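Long-range contacts in cryptochrome DASH, chloroplastic/mitochondrial (Arabidopsis thaliana, PDB 2VTB), which binds FAD and methenyltetrahydrofolate, binds DNA without sequence specificity, and repairs cyclobutane pyrimidine dimers in single-stranded DNA: residues I44-N49 with R138-H143; S207-T212 with S299-Y304; F449-Q454 with V493-G498. All coordinates share one frame; numbering follows the deposited sequence.

Interaction 1 (I44-N49 with R138-H143); sequences ILWFRN and RTVFAH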
loop_
_atom_site.group_PDB
_atom_site.type_symbol
_atom_site.label_atom_id
_atom_site.label_comp_id
_atom_site.label_asym_id
_atom_site.label_seq_id
_atom_site.Cartn_x
_atom_site.Cartn_y
_atom_site.Cartn_z
ATOM N N ILE A 44 7.778 -17.245 17.966
ATOM C CA ILE A 44 6.491 -17.821 17.603
ATOM C C ILE A 44 6.342 -17.710 16.096
ATOM O O ILE A 44 6.607 -16.650 15.526
ATOM C CB ILE A 44 5.306 -17.117 18.311
ATOM C CG1 ILE A 44 5.336 -17.419 19.818
ATOM C CG2 ILE A 44 3.974 -17.563 17.685
ATOM C CD1 ILE A 44 4.553 -16.450 20.672
ATOM N N LEU A 45 5.935 -18.810 15.461
ATOM C CA LEU A 45 5.625 -18.836 14.034
ATOM C C LEU A 45 4.113 -18.920 13.869
ATOM O O LEU A 45 3.501 -19.952 14.192
ATOM C CB LEU A 45 6.302 -20.032 13.352
ATOM C CG LEU A 45 6.023 -20.238 11.856
ATOM C CD1 LEU A 45 6.433 -19.010 11.044
ATOM C CD2 LEU A 45 6.727 -21.499 11.336
ATOM N N TRP A 46 3.519 -17.833 13.378
ATOM C CA TRP A 46 2.066 -17.705 13.243
ATOM C C TRP A 46 1.618 -18.086 11.825
ATOM O O TRP A 46 1.845 -17.334 10.873
ATOM C CB TRP A 46 1.649 -16.268 13.616
ATOM C CG TRP A 46 0.231 -15.880 13.293
ATOM C CD1 TRP A 46 -0.875 -16.686 13.311
ATOM C CD2 TRP A 46 -0.232 -14.576 12.923
ATOM N NE1 TRP A 46 -1.995 -15.961 12.968
ATOM C CE2 TRP A 46 -1.626 -14.667 12.718
ATOM C CE3 TRP A 46 0.398 -13.339 12.740
ATOM C CZ2 TRP A 46 -2.401 -13.571 12.336
ATOM C CZ3 TRP A 46 -0.378 -12.244 12.364
ATOM C CH2 TRP A 46 -1.761 -12.368 12.166
ATOM N N PHE A 47 1.007 -19.266 11.693
ATOM C CA PHE A 47 0.498 -19.749 10.410
ATOM C C PHE A 47 -0.835 -19.081 10.073
ATOM O O PHE A 47 -1.673 -18.851 10.954
ATOM C CB PHE A 47 0.294 -21.279 10.424
ATOM C CG PHE A 47 1.558 -22.076 10.235
ATOM C CD1 PHE A 47 2.003 -22.401 8.962
ATOM C CD2 PHE A 47 2.280 -22.540 11.328
ATOM C CE1 PHE A 47 3.159 -23.155 8.777
ATOM C CE2 PHE A 47 3.437 -23.285 11.155
ATOM C CZ PHE A 47 3.881 -23.595 9.871
ATOM N N ARG A 48 -1.025 -18.783 8.790
ATOM C CA ARG A 48 -2.292 -18.271 8.288
ATOM C C ARG A 48 -2.683 -19.068 7.045
ATOM O O ARG A 48 -3.262 -20.141 7.182
ATOM C CB ARG A 48 -2.183 -16.766 8.034
ATOM C CG ARG A 48 -1.710 -16.003 9.270
ATOM C CD ARG A 48 -1.197 -14.607 8.927
ATOM N NE ARG A 48 -2.276 -13.647 8.811
ATOM C CZ ARG A 48 -2.129 -12.388 8.413
ATOM N NH1 ARG A 48 -3.181 -11.586 8.376
ATOM N NH2 ARG A 48 -0.941 -11.925 8.039
ATOM N N ASN A 49 -2.352 -18.581 5.849
ATOM C CA ASN A 49 -2.620 -19.325 4.612
ATOM C C ASN A 49 -1.310 -19.750 3.949
ATOM O O ASN A 49 -1.097 -19.561 2.752
ATOM C CB ASN A 49 -3.525 -18.517 3.677
ATOM C CG ASN A 49 -4.995 -18.650 4.051
ATOM O OD1 ASN A 49 -5.587 -19.722 3.910
ATOM N ND2 ASN A 49 -5.577 -17.578 4.540
ATOM N N ARG A 138 10.745 -13.400 21.542
ATOM C CA ARG A 138 11.322 -12.157 21.041
ATOM C C ARG A 138 10.584 -11.655 19.803
ATOM O O ARG A 138 10.560 -10.450 19.528
ATOM C CB ARG A 138 12.800 -12.358 20.698
ATOM C CG ARG A 138 13.662 -12.775 21.878
ATOM C CD ARG A 138 15.135 -12.757 21.500
ATOM N NE ARG A 138 15.968 -13.361 22.537
ATOM C CZ ARG A 138 17.293 -13.471 22.473
ATOM N NH1 ARG A 138 17.962 -13.011 21.421
ATOM N NH2 ARG A 138 17.954 -14.049 23.470
ATOM N N THR A 139 9.993 -12.584 19.054
ATOM C CA THR A 139 9.400 -12.266 17.765
ATOM C C THR A 139 8.241 -13.190 17.419
ATOM O O THR A 139 8.192 -14.350 17.863
ATOM C CB THR A 139 10.449 -12.391 16.643
ATOM O OG1 THR A 139 11.060 -13.690 16.710
ATOM C CG2 THR A 139 11.524 -11.318 16.769
ATOM N N VAL A 140 7.307 -12.653 16.636
ATOM C CA VAL A 140 6.284 -13.438 15.959
ATOM C C VAL A 140 6.509 -13.284 14.460
ATOM O O VAL A 140 6.463 -12.171 13.935
ATOM C CB VAL A 140 4.859 -12.949 16.288
ATOM C CG1 VAL A 140 3.820 -13.733 15.459
ATOM C CG2 VAL A 140 4.577 -13.072 17.783
ATOM N N PHE A 141 6.769 -14.391 13.778
ATOM C CA PHE A 141 6.941 -14.381 12.332
ATOM C C PHE A 141 5.649 -14.841 11.676
ATOM O O PHE A 141 4.970 -15.733 12.188
ATOM C CB PHE A 141 8.097 -15.296 11.899
ATOM C CG PHE A 141 9.462 -14.747 12.220
ATOM C CD1 PHE A 141 10.103 -13.885 11.346
ATOM C CD2 PHE A 141 10.100 -15.098 13.395
ATOM C CE1 PHE A 141 11.374 -13.374 11.647
ATOM C CE2 PHE A 141 11.364 -14.600 13.706
ATOM C CZ PHE A 141 12.000 -13.737 12.832
ATOM N N ALA A 142 5.327 -14.238 10.538
ATOM C CA ALA A 142 4.156 -14.627 9.758
ATOM C C ALA A 142 4.317 -14.118 8.327
ATOM O O ALA A 142 5.151 -13.262 8.075
ATOM C CB ALA A 142 2.888 -14.058 10.393
ATOM N N HIS A 143 3.528 -14.648 7.392
ATOM C CA HIS A 143 3.536 -14.121 6.029
ATOM C C HIS A 143 2.662 -12.878 5.964
ATOM O O HIS A 143 1.622 -12.793 6.645
ATOM C CB HIS A 143 3.078 -15.163 5.001
ATOM C CG HIS A 143 4.174 -16.069 4.532
ATOM N ND1 HIS A 143 4.266 -17.389 4.920
ATOM C CD2 HIS A 143 5.238 -15.839 3.722
ATOM C CE1 HIS A 143 5.330 -17.936 4.358
ATOM N NE2 HIS A 143 5.937 -17.017 3.626
HETATM O O HOH W 1 1.826 -16.745 8.292
#

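Interaction 2 (S207-T212 with S299-Y304); sequences SIRSST and SPRFIY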
loop_
_atom_site.group_PDB
_atom_site.type_symbol
_atom_site.label_atom_id
_atom_site.label_comp_id
_atom_site.label_asym_id
_atom_site.label_seq_id
_atom_site.Cartn_x
_atom_site.Cartn_y
_atom_site.Cartn_z
ATOM N N SER A 207 13.665 -12.540 -12.608
ATOM C CA SER A 207 13.853 -13.979 -12.465
ATOM C C SER A 207 12.941 -14.510 -11.359
ATOM O O SER A 207 12.474 -13.759 -10.495
ATOM C CB SER A 207 15.308 -14.296 -12.117
ATOM O OG SER A 207 16.156 -14.043 -13.216
ATOM N N ILE A 208 12.685 -15.810 -11.401
ATOM C CA ILE A 208 11.946 -16.488 -10.349
ATOM C C ILE A 208 12.992 -17.064 -9.401
ATOM O O ILE A 208 13.960 -17.678 -9.848
ATOM C CB ILE A 208 11.038 -17.598 -10.931
ATOM C CG1 ILE A 208 9.979 -16.981 -11.860
ATOM C CG2 ILE A 208 10.373 -18.400 -9.816
ATOM C CD1 ILE A 208 9.112 -17.999 -12.601
ATOM N N ARG A 209 12.826 -16.834 -8.105
ATOM C CA ARG A 209 13.784 -17.333 -7.125
ATOM C C ARG A 209 13.670 -18.851 -6.985
ATOM O O ARG A 209 12.597 -19.425 -7.216
ATOM C CB ARG A 209 13.550 -16.686 -5.764
ATOM C CG ARG A 209 13.733 -15.180 -5.733
ATOM C CD ARG A 209 13.437 -14.639 -4.349
ATOM N NE ARG A 209 13.601 -13.191 -4.279
ATOM C CZ ARG A 209 13.636 -12.492 -3.146
ATOM N NH1 ARG A 209 13.551 -13.092 -1.964
ATOM N NH2 ARG A 209 13.789 -11.182 -3.197
ATOM N N SER A 210 14.774 -19.496 -6.607
ATOM C CA SER A 210 14.754 -20.913 -6.221
ATOM C C SER A 210 13.914 -21.098 -4.969
ATOM O O SER A 210 13.783 -20.170 -4.176
ATOM C CB SER A 210 16.161 -21.419 -5.931
ATOM O OG SER A 210 16.935 -21.448 -7.106
ATOM N N SER A 211 13.353 -22.293 -4.788
ATOM C CA SER A 211 12.649 -22.611 -3.546
ATOM C C SER A 211 13.617 -22.530 -2.380
ATOM O O SER A 211 14.775 -22.916 -2.503
ATOM C CB SER A 211 12.051 -24.022 -3.593
ATOM O OG SER A 211 11.063 -24.112 -4.592
ATOM N N THR A 212 13.140 -22.030 -1.249
ATOM C CA THR A 212 13.916 -22.045 -0.019
ATOM C C THR A 212 13.992 -23.468 0.547
ATOM O O THR A 212 12.965 -24.130 0.702
ATOM C CB THR A 212 13.281 -21.101 1.025
ATOM O OG1 THR A 212 13.194 -19.783 0.467
ATOM C CG2 THR A 212 14.106 -21.055 2.300
ATOM N N SER A 299 3.541 -24.095 -3.061
ATOM C CA SER A 299 3.974 -22.759 -3.451
ATOM C C SER A 299 4.343 -22.703 -4.933
ATOM O O SER A 299 4.809 -23.696 -5.493
ATOM C CB SER A 299 5.169 -22.339 -2.604
ATOM O OG SER A 299 6.367 -22.906 -3.113
ATOM N N PRO A 300 4.130 -21.539 -5.576
ATOM C CA PRO A 300 4.472 -21.397 -6.995
ATOM C C PRO A 300 5.954 -21.595 -7.343
ATOM O O PRO A 300 6.248 -22.070 -8.439
ATOM C CB PRO A 300 4.025 -19.969 -7.343
ATOM C CG PRO A 300 3.733 -19.295 -6.072
ATOM C CD PRO A 300 3.514 -20.322 -5.020
ATOM N N ARG A 301 6.875 -21.241 -6.446
ATOM C CA ARG A 301 8.299 -21.477 -6.707
ATOM C C ARG A 301 8.625 -22.972 -6.780
ATOM O O ARG A 301 9.463 -23.401 -7.592
ATOM C CB ARG A 301 9.177 -20.804 -5.658
ATOM C CG ARG A 301 9.164 -19.274 -5.731
ATOM C CD ARG A 301 10.237 -18.688 -4.841
ATOM N NE ARG A 301 10.055 -19.073 -3.442
ATOM C CZ ARG A 301 10.096 -18.237 -2.405
ATOM N NH1 ARG A 301 10.351 -16.932 -2.572
ATOM N NH2 ARG A 301 9.909 -18.710 -1.174
ATOM N N PHE A 302 7.968 -23.755 -5.928
ATOM C CA PHE A 302 8.075 -25.215 -5.985
ATOM C C PHE A 302 7.514 -25.748 -7.302
ATOM O O PHE A 302 8.125 -26.603 -7.934
ATOM C CB PHE A 302 7.348 -25.858 -4.798
ATOM C CG PHE A 302 7.090 -27.333 -4.970
ATOM C CD1 PHE A 302 8.133 -28.250 -4.927
ATOM C CD2 PHE A 302 5.804 -27.802 -5.185
ATOM C CE1 PHE A 302 7.881 -29.610 -5.090
ATOM C CE2 PHE A 302 5.555 -29.161 -5.339
ATOM C CZ PHE A 302 6.593 -30.058 -5.294
ATOM N N ILE A 303 6.352 -25.240 -7.711
ATOM C CA ILE A 303 5.729 -25.676 -8.965
ATOM C C ILE A 303 6.636 -25.349 -10.149
ATOM O O ILE A 303 6.843 -26.193 -11.026
ATOM C CB ILE A 303 4.322 -25.065 -9.173
ATOM C CG1 ILE A 303 3.354 -25.564 -8.089
ATOM C CG2 ILE A 303 3.772 -25.429 -10.563
ATOM C CD1 ILE A 303 2.047 -24.784 -8.001
ATOM N N TYR A 304 7.205 -24.144 -10.155
ATOM C CA TYR A 304 8.112 -23.729 -11.233
ATOM C C TYR A 304 9.336 -24.649 -11.360
ATOM O O TYR A 304 9.738 -24.985 -12.472
ATOM C CB TYR A 304 8.551 -22.271 -11.049
ATOM C CG TYR A 304 9.577 -21.807 -12.067
ATOM C CD1 TYR A 304 9.252 -21.693 -13.417
ATOM C CD2 TYR A 304 10.874 -21.489 -11.679
ATOM C CE1 TYR A 304 10.203 -21.272 -14.357
ATOM C CE2 TYR A 304 11.823 -21.067 -12.603
ATOM C CZ TYR A 304 11.481 -20.960 -13.937
ATOM O OH TYR A 304 12.428 -20.550 -14.840
HETATM O O HOH W 2 11.746 -21.815 -8.319
#

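Interaction 3 (F449-Q454 with V493-G498); sequences FSIPKQ and VPLKHG. With nucleotides of chain G.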
loop_
_atom_site.group_PDB
_atom_site.type_symbol
_atom_site.label_atom_id
_atom_site.label_comp_id
_atom_site.label_asym_id
_atom_site.label_seq_id
_atom_site.Cartn_x
_atom_site.Cartn_y
_atom_site.Cartn_z
ATOM N N PHE A 449 -20.610 -13.587 -22.704
ATOM C CA PHE A 449 -20.519 -14.983 -23.139
ATOM C C PHE A 449 -21.884 -15.492 -23.638
ATOM O O PHE A 449 -22.887 -15.402 -22.924
ATOM C CB PHE A 449 -20.078 -15.877 -21.974
ATOM C CG PHE A 449 -18.632 -15.752 -21.610
ATOM C CD1 PHE A 449 -17.767 -16.824 -21.792
ATOM C CD2 PHE A 449 -18.135 -14.583 -21.050
ATOM C CE1 PHE A 449 -16.426 -16.730 -21.437
ATOM C CE2 PHE A 449 -16.797 -14.479 -20.699
ATOM C CZ PHE A 449 -15.941 -15.556 -20.894
ATOM N N SER A 450 -21.920 -16.038 -24.850
ATOM C CA SER A 450 -23.125 -16.692 -25.357
ATOM C C SER A 450 -23.249 -18.090 -24.777
ATOM O O SER A 450 -22.408 -18.947 -25.046
ATOM C CB SER A 450 -23.094 -16.799 -26.878
ATOM O OG SER A 450 -24.040 -17.752 -27.320
ATOM N N ILE A 451 -24.311 -18.327 -24.007
ATOM C CA ILE A 451 -24.526 -19.635 -23.387
ATOM C C ILE A 451 -24.613 -20.759 -24.433
ATOM O O ILE A 451 -23.955 -21.786 -24.284
ATOM C CB ILE A 451 -25.743 -19.630 -22.414
ATOM C CG1 ILE A 451 -25.315 -19.173 -21.017
ATOM C CG2 ILE A 451 -26.338 -21.025 -22.258
ATOM C CD1 ILE A 451 -24.647 -17.818 -20.957
ATOM N N PRO A 452 -25.418 -20.571 -25.498
ATOM C CA PRO A 452 -25.449 -21.569 -26.575
ATOM C C PRO A 452 -24.084 -21.855 -27.222
ATOM O O PRO A 452 -23.740 -23.019 -27.433
ATOM C CB PRO A 452 -26.423 -20.956 -27.590
ATOM C CG PRO A 452 -27.301 -20.081 -26.774
ATOM C CD PRO A 452 -26.386 -19.486 -25.742
ATOM N N LYS A 453 -23.310 -20.816 -27.522
ATOM C CA LYS A 453 -21.981 -21.009 -28.106
ATOM C C LYS A 453 -21.033 -21.736 -27.148
ATOM O O LYS A 453 -20.289 -22.627 -27.557
ATOM C CB LYS A 453 -21.373 -19.667 -28.517
ATOM C CG LYS A 453 -20.035 -19.768 -29.235
ATOM C CD LYS A 453 -19.509 -18.387 -29.600
ATOM C CE LYS A 453 -18.111 -18.452 -30.186
ATOM N NZ LYS A 453 -17.502 -17.089 -30.365
ATOM N N GLN A 454 -21.060 -21.358 -25.874
ATOM C CA GLN A 454 -20.191 -21.983 -24.879
ATOM C C GLN A 454 -20.512 -23.468 -24.713
ATOM O O GLN A 454 -19.606 -24.294 -24.657
ATOM C CB GLN A 454 -20.294 -21.251 -23.536
ATOM C CG GLN A 454 -19.759 -19.822 -23.568
ATOM C CD GLN A 454 -18.309 -19.763 -24.011
ATOM O OE1 GLN A 454 -17.442 -20.381 -23.403
ATOM N NE2 GLN A 454 -18.046 -19.036 -25.089
ATOM N N VAL A 493 -34.896 -16.174 -16.771
ATOM C CA VAL A 493 -34.737 -14.973 -17.595
ATOM C C VAL A 493 -34.394 -15.401 -19.017
ATOM O O VAL A 493 -33.838 -16.483 -19.214
ATOM C CB VAL A 493 -33.601 -14.045 -17.084
ATOM C CG1 VAL A 493 -33.944 -13.438 -15.721
ATOM C CG2 VAL A 493 -32.275 -14.802 -17.022
ATOM N N PRO A 494 -34.717 -14.556 -20.010
ATOM C CA PRO A 494 -34.243 -14.819 -21.364
ATOM C C PRO A 494 -32.745 -14.544 -21.478
ATOM O O PRO A 494 -32.180 -13.824 -20.650
ATOM C CB PRO A 494 -35.041 -13.826 -22.218
ATOM C CG PRO A 494 -35.355 -12.707 -21.304
ATOM C CD PRO A 494 -35.519 -13.318 -19.939
ATOM N N LEU A 495 -32.115 -15.127 -22.490
ATOM C CA LEU A 495 -30.728 -14.814 -22.825
ATOM C C LEU A 495 -30.663 -13.494 -23.601
ATOM O O LEU A 495 -31.450 -13.267 -24.524
ATOM C CB LEU A 495 -30.104 -15.943 -23.650
ATOM C CG LEU A 495 -29.966 -17.312 -22.968
ATOM C CD1 LEU A 495 -29.435 -18.357 -23.945
ATOM C CD2 LEU A 495 -29.072 -17.225 -21.741
ATOM N N LYS A 496 -29.721 -12.633 -23.218
ATOM C CA LYS A 496 -29.539 -11.331 -23.867
ATOM C C LYS A 496 -29.160 -11.467 -25.343
ATOM O O LYS A 496 -29.695 -10.745 -26.189
ATOM C CB LYS A 496 -28.479 -10.508 -23.128
ATOM C CG LYS A 496 -28.964 -9.918 -21.814
ATOM C CD LYS A 496 -29.508 -8.499 -21.998
ATOM C CE LYS A 496 -30.219 -7.973 -20.752
ATOM N NZ LYS A 496 -31.699 -7.973 -20.909
ATOM N N HIS A 497 -28.244 -12.389 -25.645
ATOM C CA HIS A 497 -27.810 -12.636 -27.027
ATOM C C HIS A 497 -27.682 -14.126 -27.334
ATOM O O HIS A 497 -27.741 -14.966 -26.433
ATOM C CB HIS A 497 -26.469 -11.956 -27.305
ATOM C CG HIS A 497 -26.423 -10.516 -26.904
ATOM N ND1 HIS A 497 -27.110 -9.531 -27.584
ATOM C CD2 HIS A 497 -25.767 -9.892 -25.897
ATOM C CE1 HIS A 497 -26.884 -8.364 -27.007
ATOM N NE2 HIS A 497 -26.072 -8.555 -25.983
ATOM N N GLY A 498 -27.496 -14.437 -28.615
ATOM C CA GLY A 498 -27.378 -15.815 -29.084
ATOM C C GLY A 498 -28.703 -16.550 -29.062
ATOM O O GLY A 498 -28.753 -17.722 -28.705
ATOM P P DT G 5 -18.312 -15.956 -26.878
ATOM O OP1 DT G 5 -19.573 -16.556 -26.390
ATOM O OP2 DT G 5 -17.288 -16.827 -27.499
ATOM O "O5'" DT G 5 -18.627 -14.753 -27.887
ATOM C "C5'" DT G 5 -19.753 -13.892 -27.677
ATOM C "C4'" DT G 5 -20.961 -14.345 -28.477
ATOM O "O4'" DT G 5 -22.082 -13.471 -28.173
ATOM C "C3'" DT G 5 -20.795 -14.308 -29.998
ATOM O "O3'" DT G 5 -21.481 -15.389 -30.622
ATOM C "C2'" DT G 5 -21.442 -12.988 -30.374
ATOM C "C1'" DT G 5 -22.595 -12.926 -29.382
ATOM N N1 DT G 5 -23.079 -11.521 -29.201
ATOM C C2 DT G 5 -24.186 -11.087 -29.909
ATOM O O2 DT G 5 -24.826 -11.790 -30.671
ATOM N N3 DT G 5 -24.538 -9.781 -29.683
ATOM C C4 DT G 5 -23.902 -8.880 -28.849
ATOM O O4 DT G 5 -24.307 -7.728 -28.722
ATOM C C5 DT G 5 -22.751 -9.392 -28.140
ATOM C C7 DT G 5 -22.167 -8.615 -26.999
ATOM C C6 DT G 5 -22.387 -10.666 -28.360
ATOM P P DT G 4 -12.745 -16.935 -25.385
ATOM O OP1 DT G 4 -13.392 -18.257 -25.462
ATOM O OP2 DT G 4 -11.895 -16.478 -26.506
ATOM O "O5'" DT G 4 -13.807 -15.772 -25.161
ATOM C "C5'" DT G 4 -14.781 -15.832 -24.135
ATOM C "C4'" DT G 4 -15.745 -14.672 -24.287
ATOM O "O4'" DT G 4 -15.032 -13.428 -24.101
ATOM C "C3'" DT G 4 -16.416 -14.569 -25.652
ATOM O "O3'" DT G 4 -17.674 -15.225 -25.611
ATOM C "C2'" DT G 4 -16.591 -13.076 -25.869
ATOM C "C1'" DT G 4 -15.577 -12.426 -24.940
ATOM N N1 DT G 4 -14.483 -11.747 -25.722
ATOM C C2 DT G 4 -14.592 -10.397 -26.015
ATOM O O2 DT G 4 -15.529 -9.700 -25.668
ATOM N N3 DT G 4 -13.543 -9.876 -26.733
ATOM C C4 DT G 4 -12.428 -10.564 -27.180
ATOM O O4 DT G 4 -11.550 -10.004 -27.822
ATOM C C5 DT G 4 -12.375 -11.970 -26.846
ATOM C C7 DT G 4 -11.300 -12.855 -27.407
ATOM C C6 DT G 4 -13.393 -12.489 -26.146
HETATM O O HOH W 3 -26.359 -16.210 -24.123
#

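Interaction 1 (I44-N49 with R138-H143)
Trp46 meets Ala142 through the six-membered part of its indole: Ala142 CB comes in obliquely, 3.5 Å from Trp46 CE3, and the same methyl rests on the Trp46 carbonyl. CG anti to the backbone N (chi1 169°) puts the indole where CE3 finds that methyl, while Trp46 CB packs on Val140 CG1 at 3.8 Å. Val140 CG2 in turn sits against Ile44 on the same face of the sheet. On the other face Leu45 and Phe141 cross at about a right angle, Leu45 CD1 lying 4.2 Å from Phe141 CB while the phenyl ring leads off toward Ala62 of helix 57-64.

Between the strands runs a parallel ladder. Ile44 N donates to Thr139 O (2.9 Å), Ile44 O accepts from Phe141 N, and Trp46 N reaches Phe141 O at 2.8 Å. Beyond this the strands part, and a water takes over the next rung, donating to Trp46 O at 2.6 Å and accepting from His143 N. Arg48 spans the widened end. Its CD lies over one face of the Trp46 ring, and a bend at chi3 (83°) turns the guanidinium so that Trp46 CH2 lies over one of its faces and NH2 meets His143 O at its edge, a weak bond of 3.0 Å. The stronger partner of that NH2 is Glu154, and His143 ND1 bonds Asp50.

This is the middle of the five-stranded parallel sheet of the photolyase/cryptochrome alpha/beta domain. Strands 68-75 and 169-173 flank the pair, helix 57-64 packs over Leu45 and Phe141, and helix 124-135 over Ile44 and Trp46.

Interaction 2 (S207-T212 with S299-Y304)
Ile208 and Tyr304 make the apolar part of the contact. Ile208 CD1 stands over the centre of the Tyr304 ring, 3.7 Å from the centroid and 7° off its normal, a CH-pi contact, while Ile208 CG2 lies near the rim, 3.6 Å from Tyr304 CD2. With CG anti to the backbone N the tyrosine ring is carried out to the loop, and chi2 (66°) turns its face to Ile208. Nearby, the aliphatic part of Arg301 lies along the backbone of 209-210, with Arg301 CD 3.4 Å from Arg209 O and 4.0 Å from Arg209 CB.

The loop that follows helix 195-205 thus lies across the first turn of helix 300-313. Ser299 is the N-cap of that helix, its OG accepting a weak bond from Phe302 N at 3.3 Å, and Ser211 OG packs beside the same turn, 3.5 Å from Arg301 C.

The polar link between the segments runs through a water at the edge of the Tyr304 ring, in its plane. It donates to Arg209 O at 2.8 Å and to Arg301 O, tying the loop backbone to the helix.

Charge is handled by acids outside both segments. A bend at chi3 (-60°) runs Arg301 alongside Thr212, where its NH2 forms salt bridges with Asp55 and Asp57; Thr212 OG1 bonds Asp57 too, and Ser299 OG bonds Asp55. Arg209, whose NH1 is 5.0 Å from Arg301 NH1, pairs instead with Asp183 through NE.

Interaction 3 (F449-Q454 with V493-G498)
Leu495 carries CG anti to its carbonyl carbon (chi1 -64°) and CD1 fully extended (chi2 175°), which drives CD1 tip to tip against Pro452, 3.7 Å from Pro452 CD; CD2 leans on Ile451 CB. Ser450 OG, anti to its own N (chi1 163°), caps the first turn of the helix by accepting from Lys453 N at 3.2 Å.

Between the segments, Pro452 CG touches Gly498 O at 3.4 Å, and a water accepts from Ile451 N and donates to His497 O. Both segments then hold DT5 of chain G. The backbone N of Ser450 donates to DT5 OP1 at 2.9 Å. Gln454 NE2 adds a weak bond to the same oxygen, while the extended Lys453 donates from NZ to DT5 OP2 at 2.9 Å. The His497 ring lies nearly parallel to the thymine of DT5, whose C4 sits over the ring centre, with Lys496 CB on the opposite face.

Phe449 turns one face to C4' and C5' of DT4 of chain G: its CE1 is 3.3 Å from DT4 C5', and C4' stands over the ring centre. Gln454 OE1, which accepts from Arg393, lies at the ring edge. With an alanine here the ring is gone, and C4' and C5' of DT4 would probably lose the face they pack on, leaving the sugar less well held.

Phosphate held at a capped helix N terminus, with contacts to sugar and base face, is a nucleic-acid-binding site on the FAD-binding domain, consistent with DNA recognition that does not read sequence.

From the N terminus, interaction 1 closes first, joining strands 42-47 and 139-143 across 88 intervening residues within the alpha/beta domain. Interaction 2 comes next, as the start of helix 300-313 returns to the loop after helix 195-205. Interaction 3 closes a shorter loop of 38 residues, joining the start of helix 451-458 to the loop after helix 477-481. The three follow in series; none nests in or crosses another. Interactions 1 and 2 are neighbours, their nearest atoms about 6 Å apart, and the chain just after strand 42-47 serves both, Asp50 in the first and Asp55 and Asp57 in the second. Interaction 3 lies far off, its centre about 48 Å from that of interaction 1, across the centre of the chain.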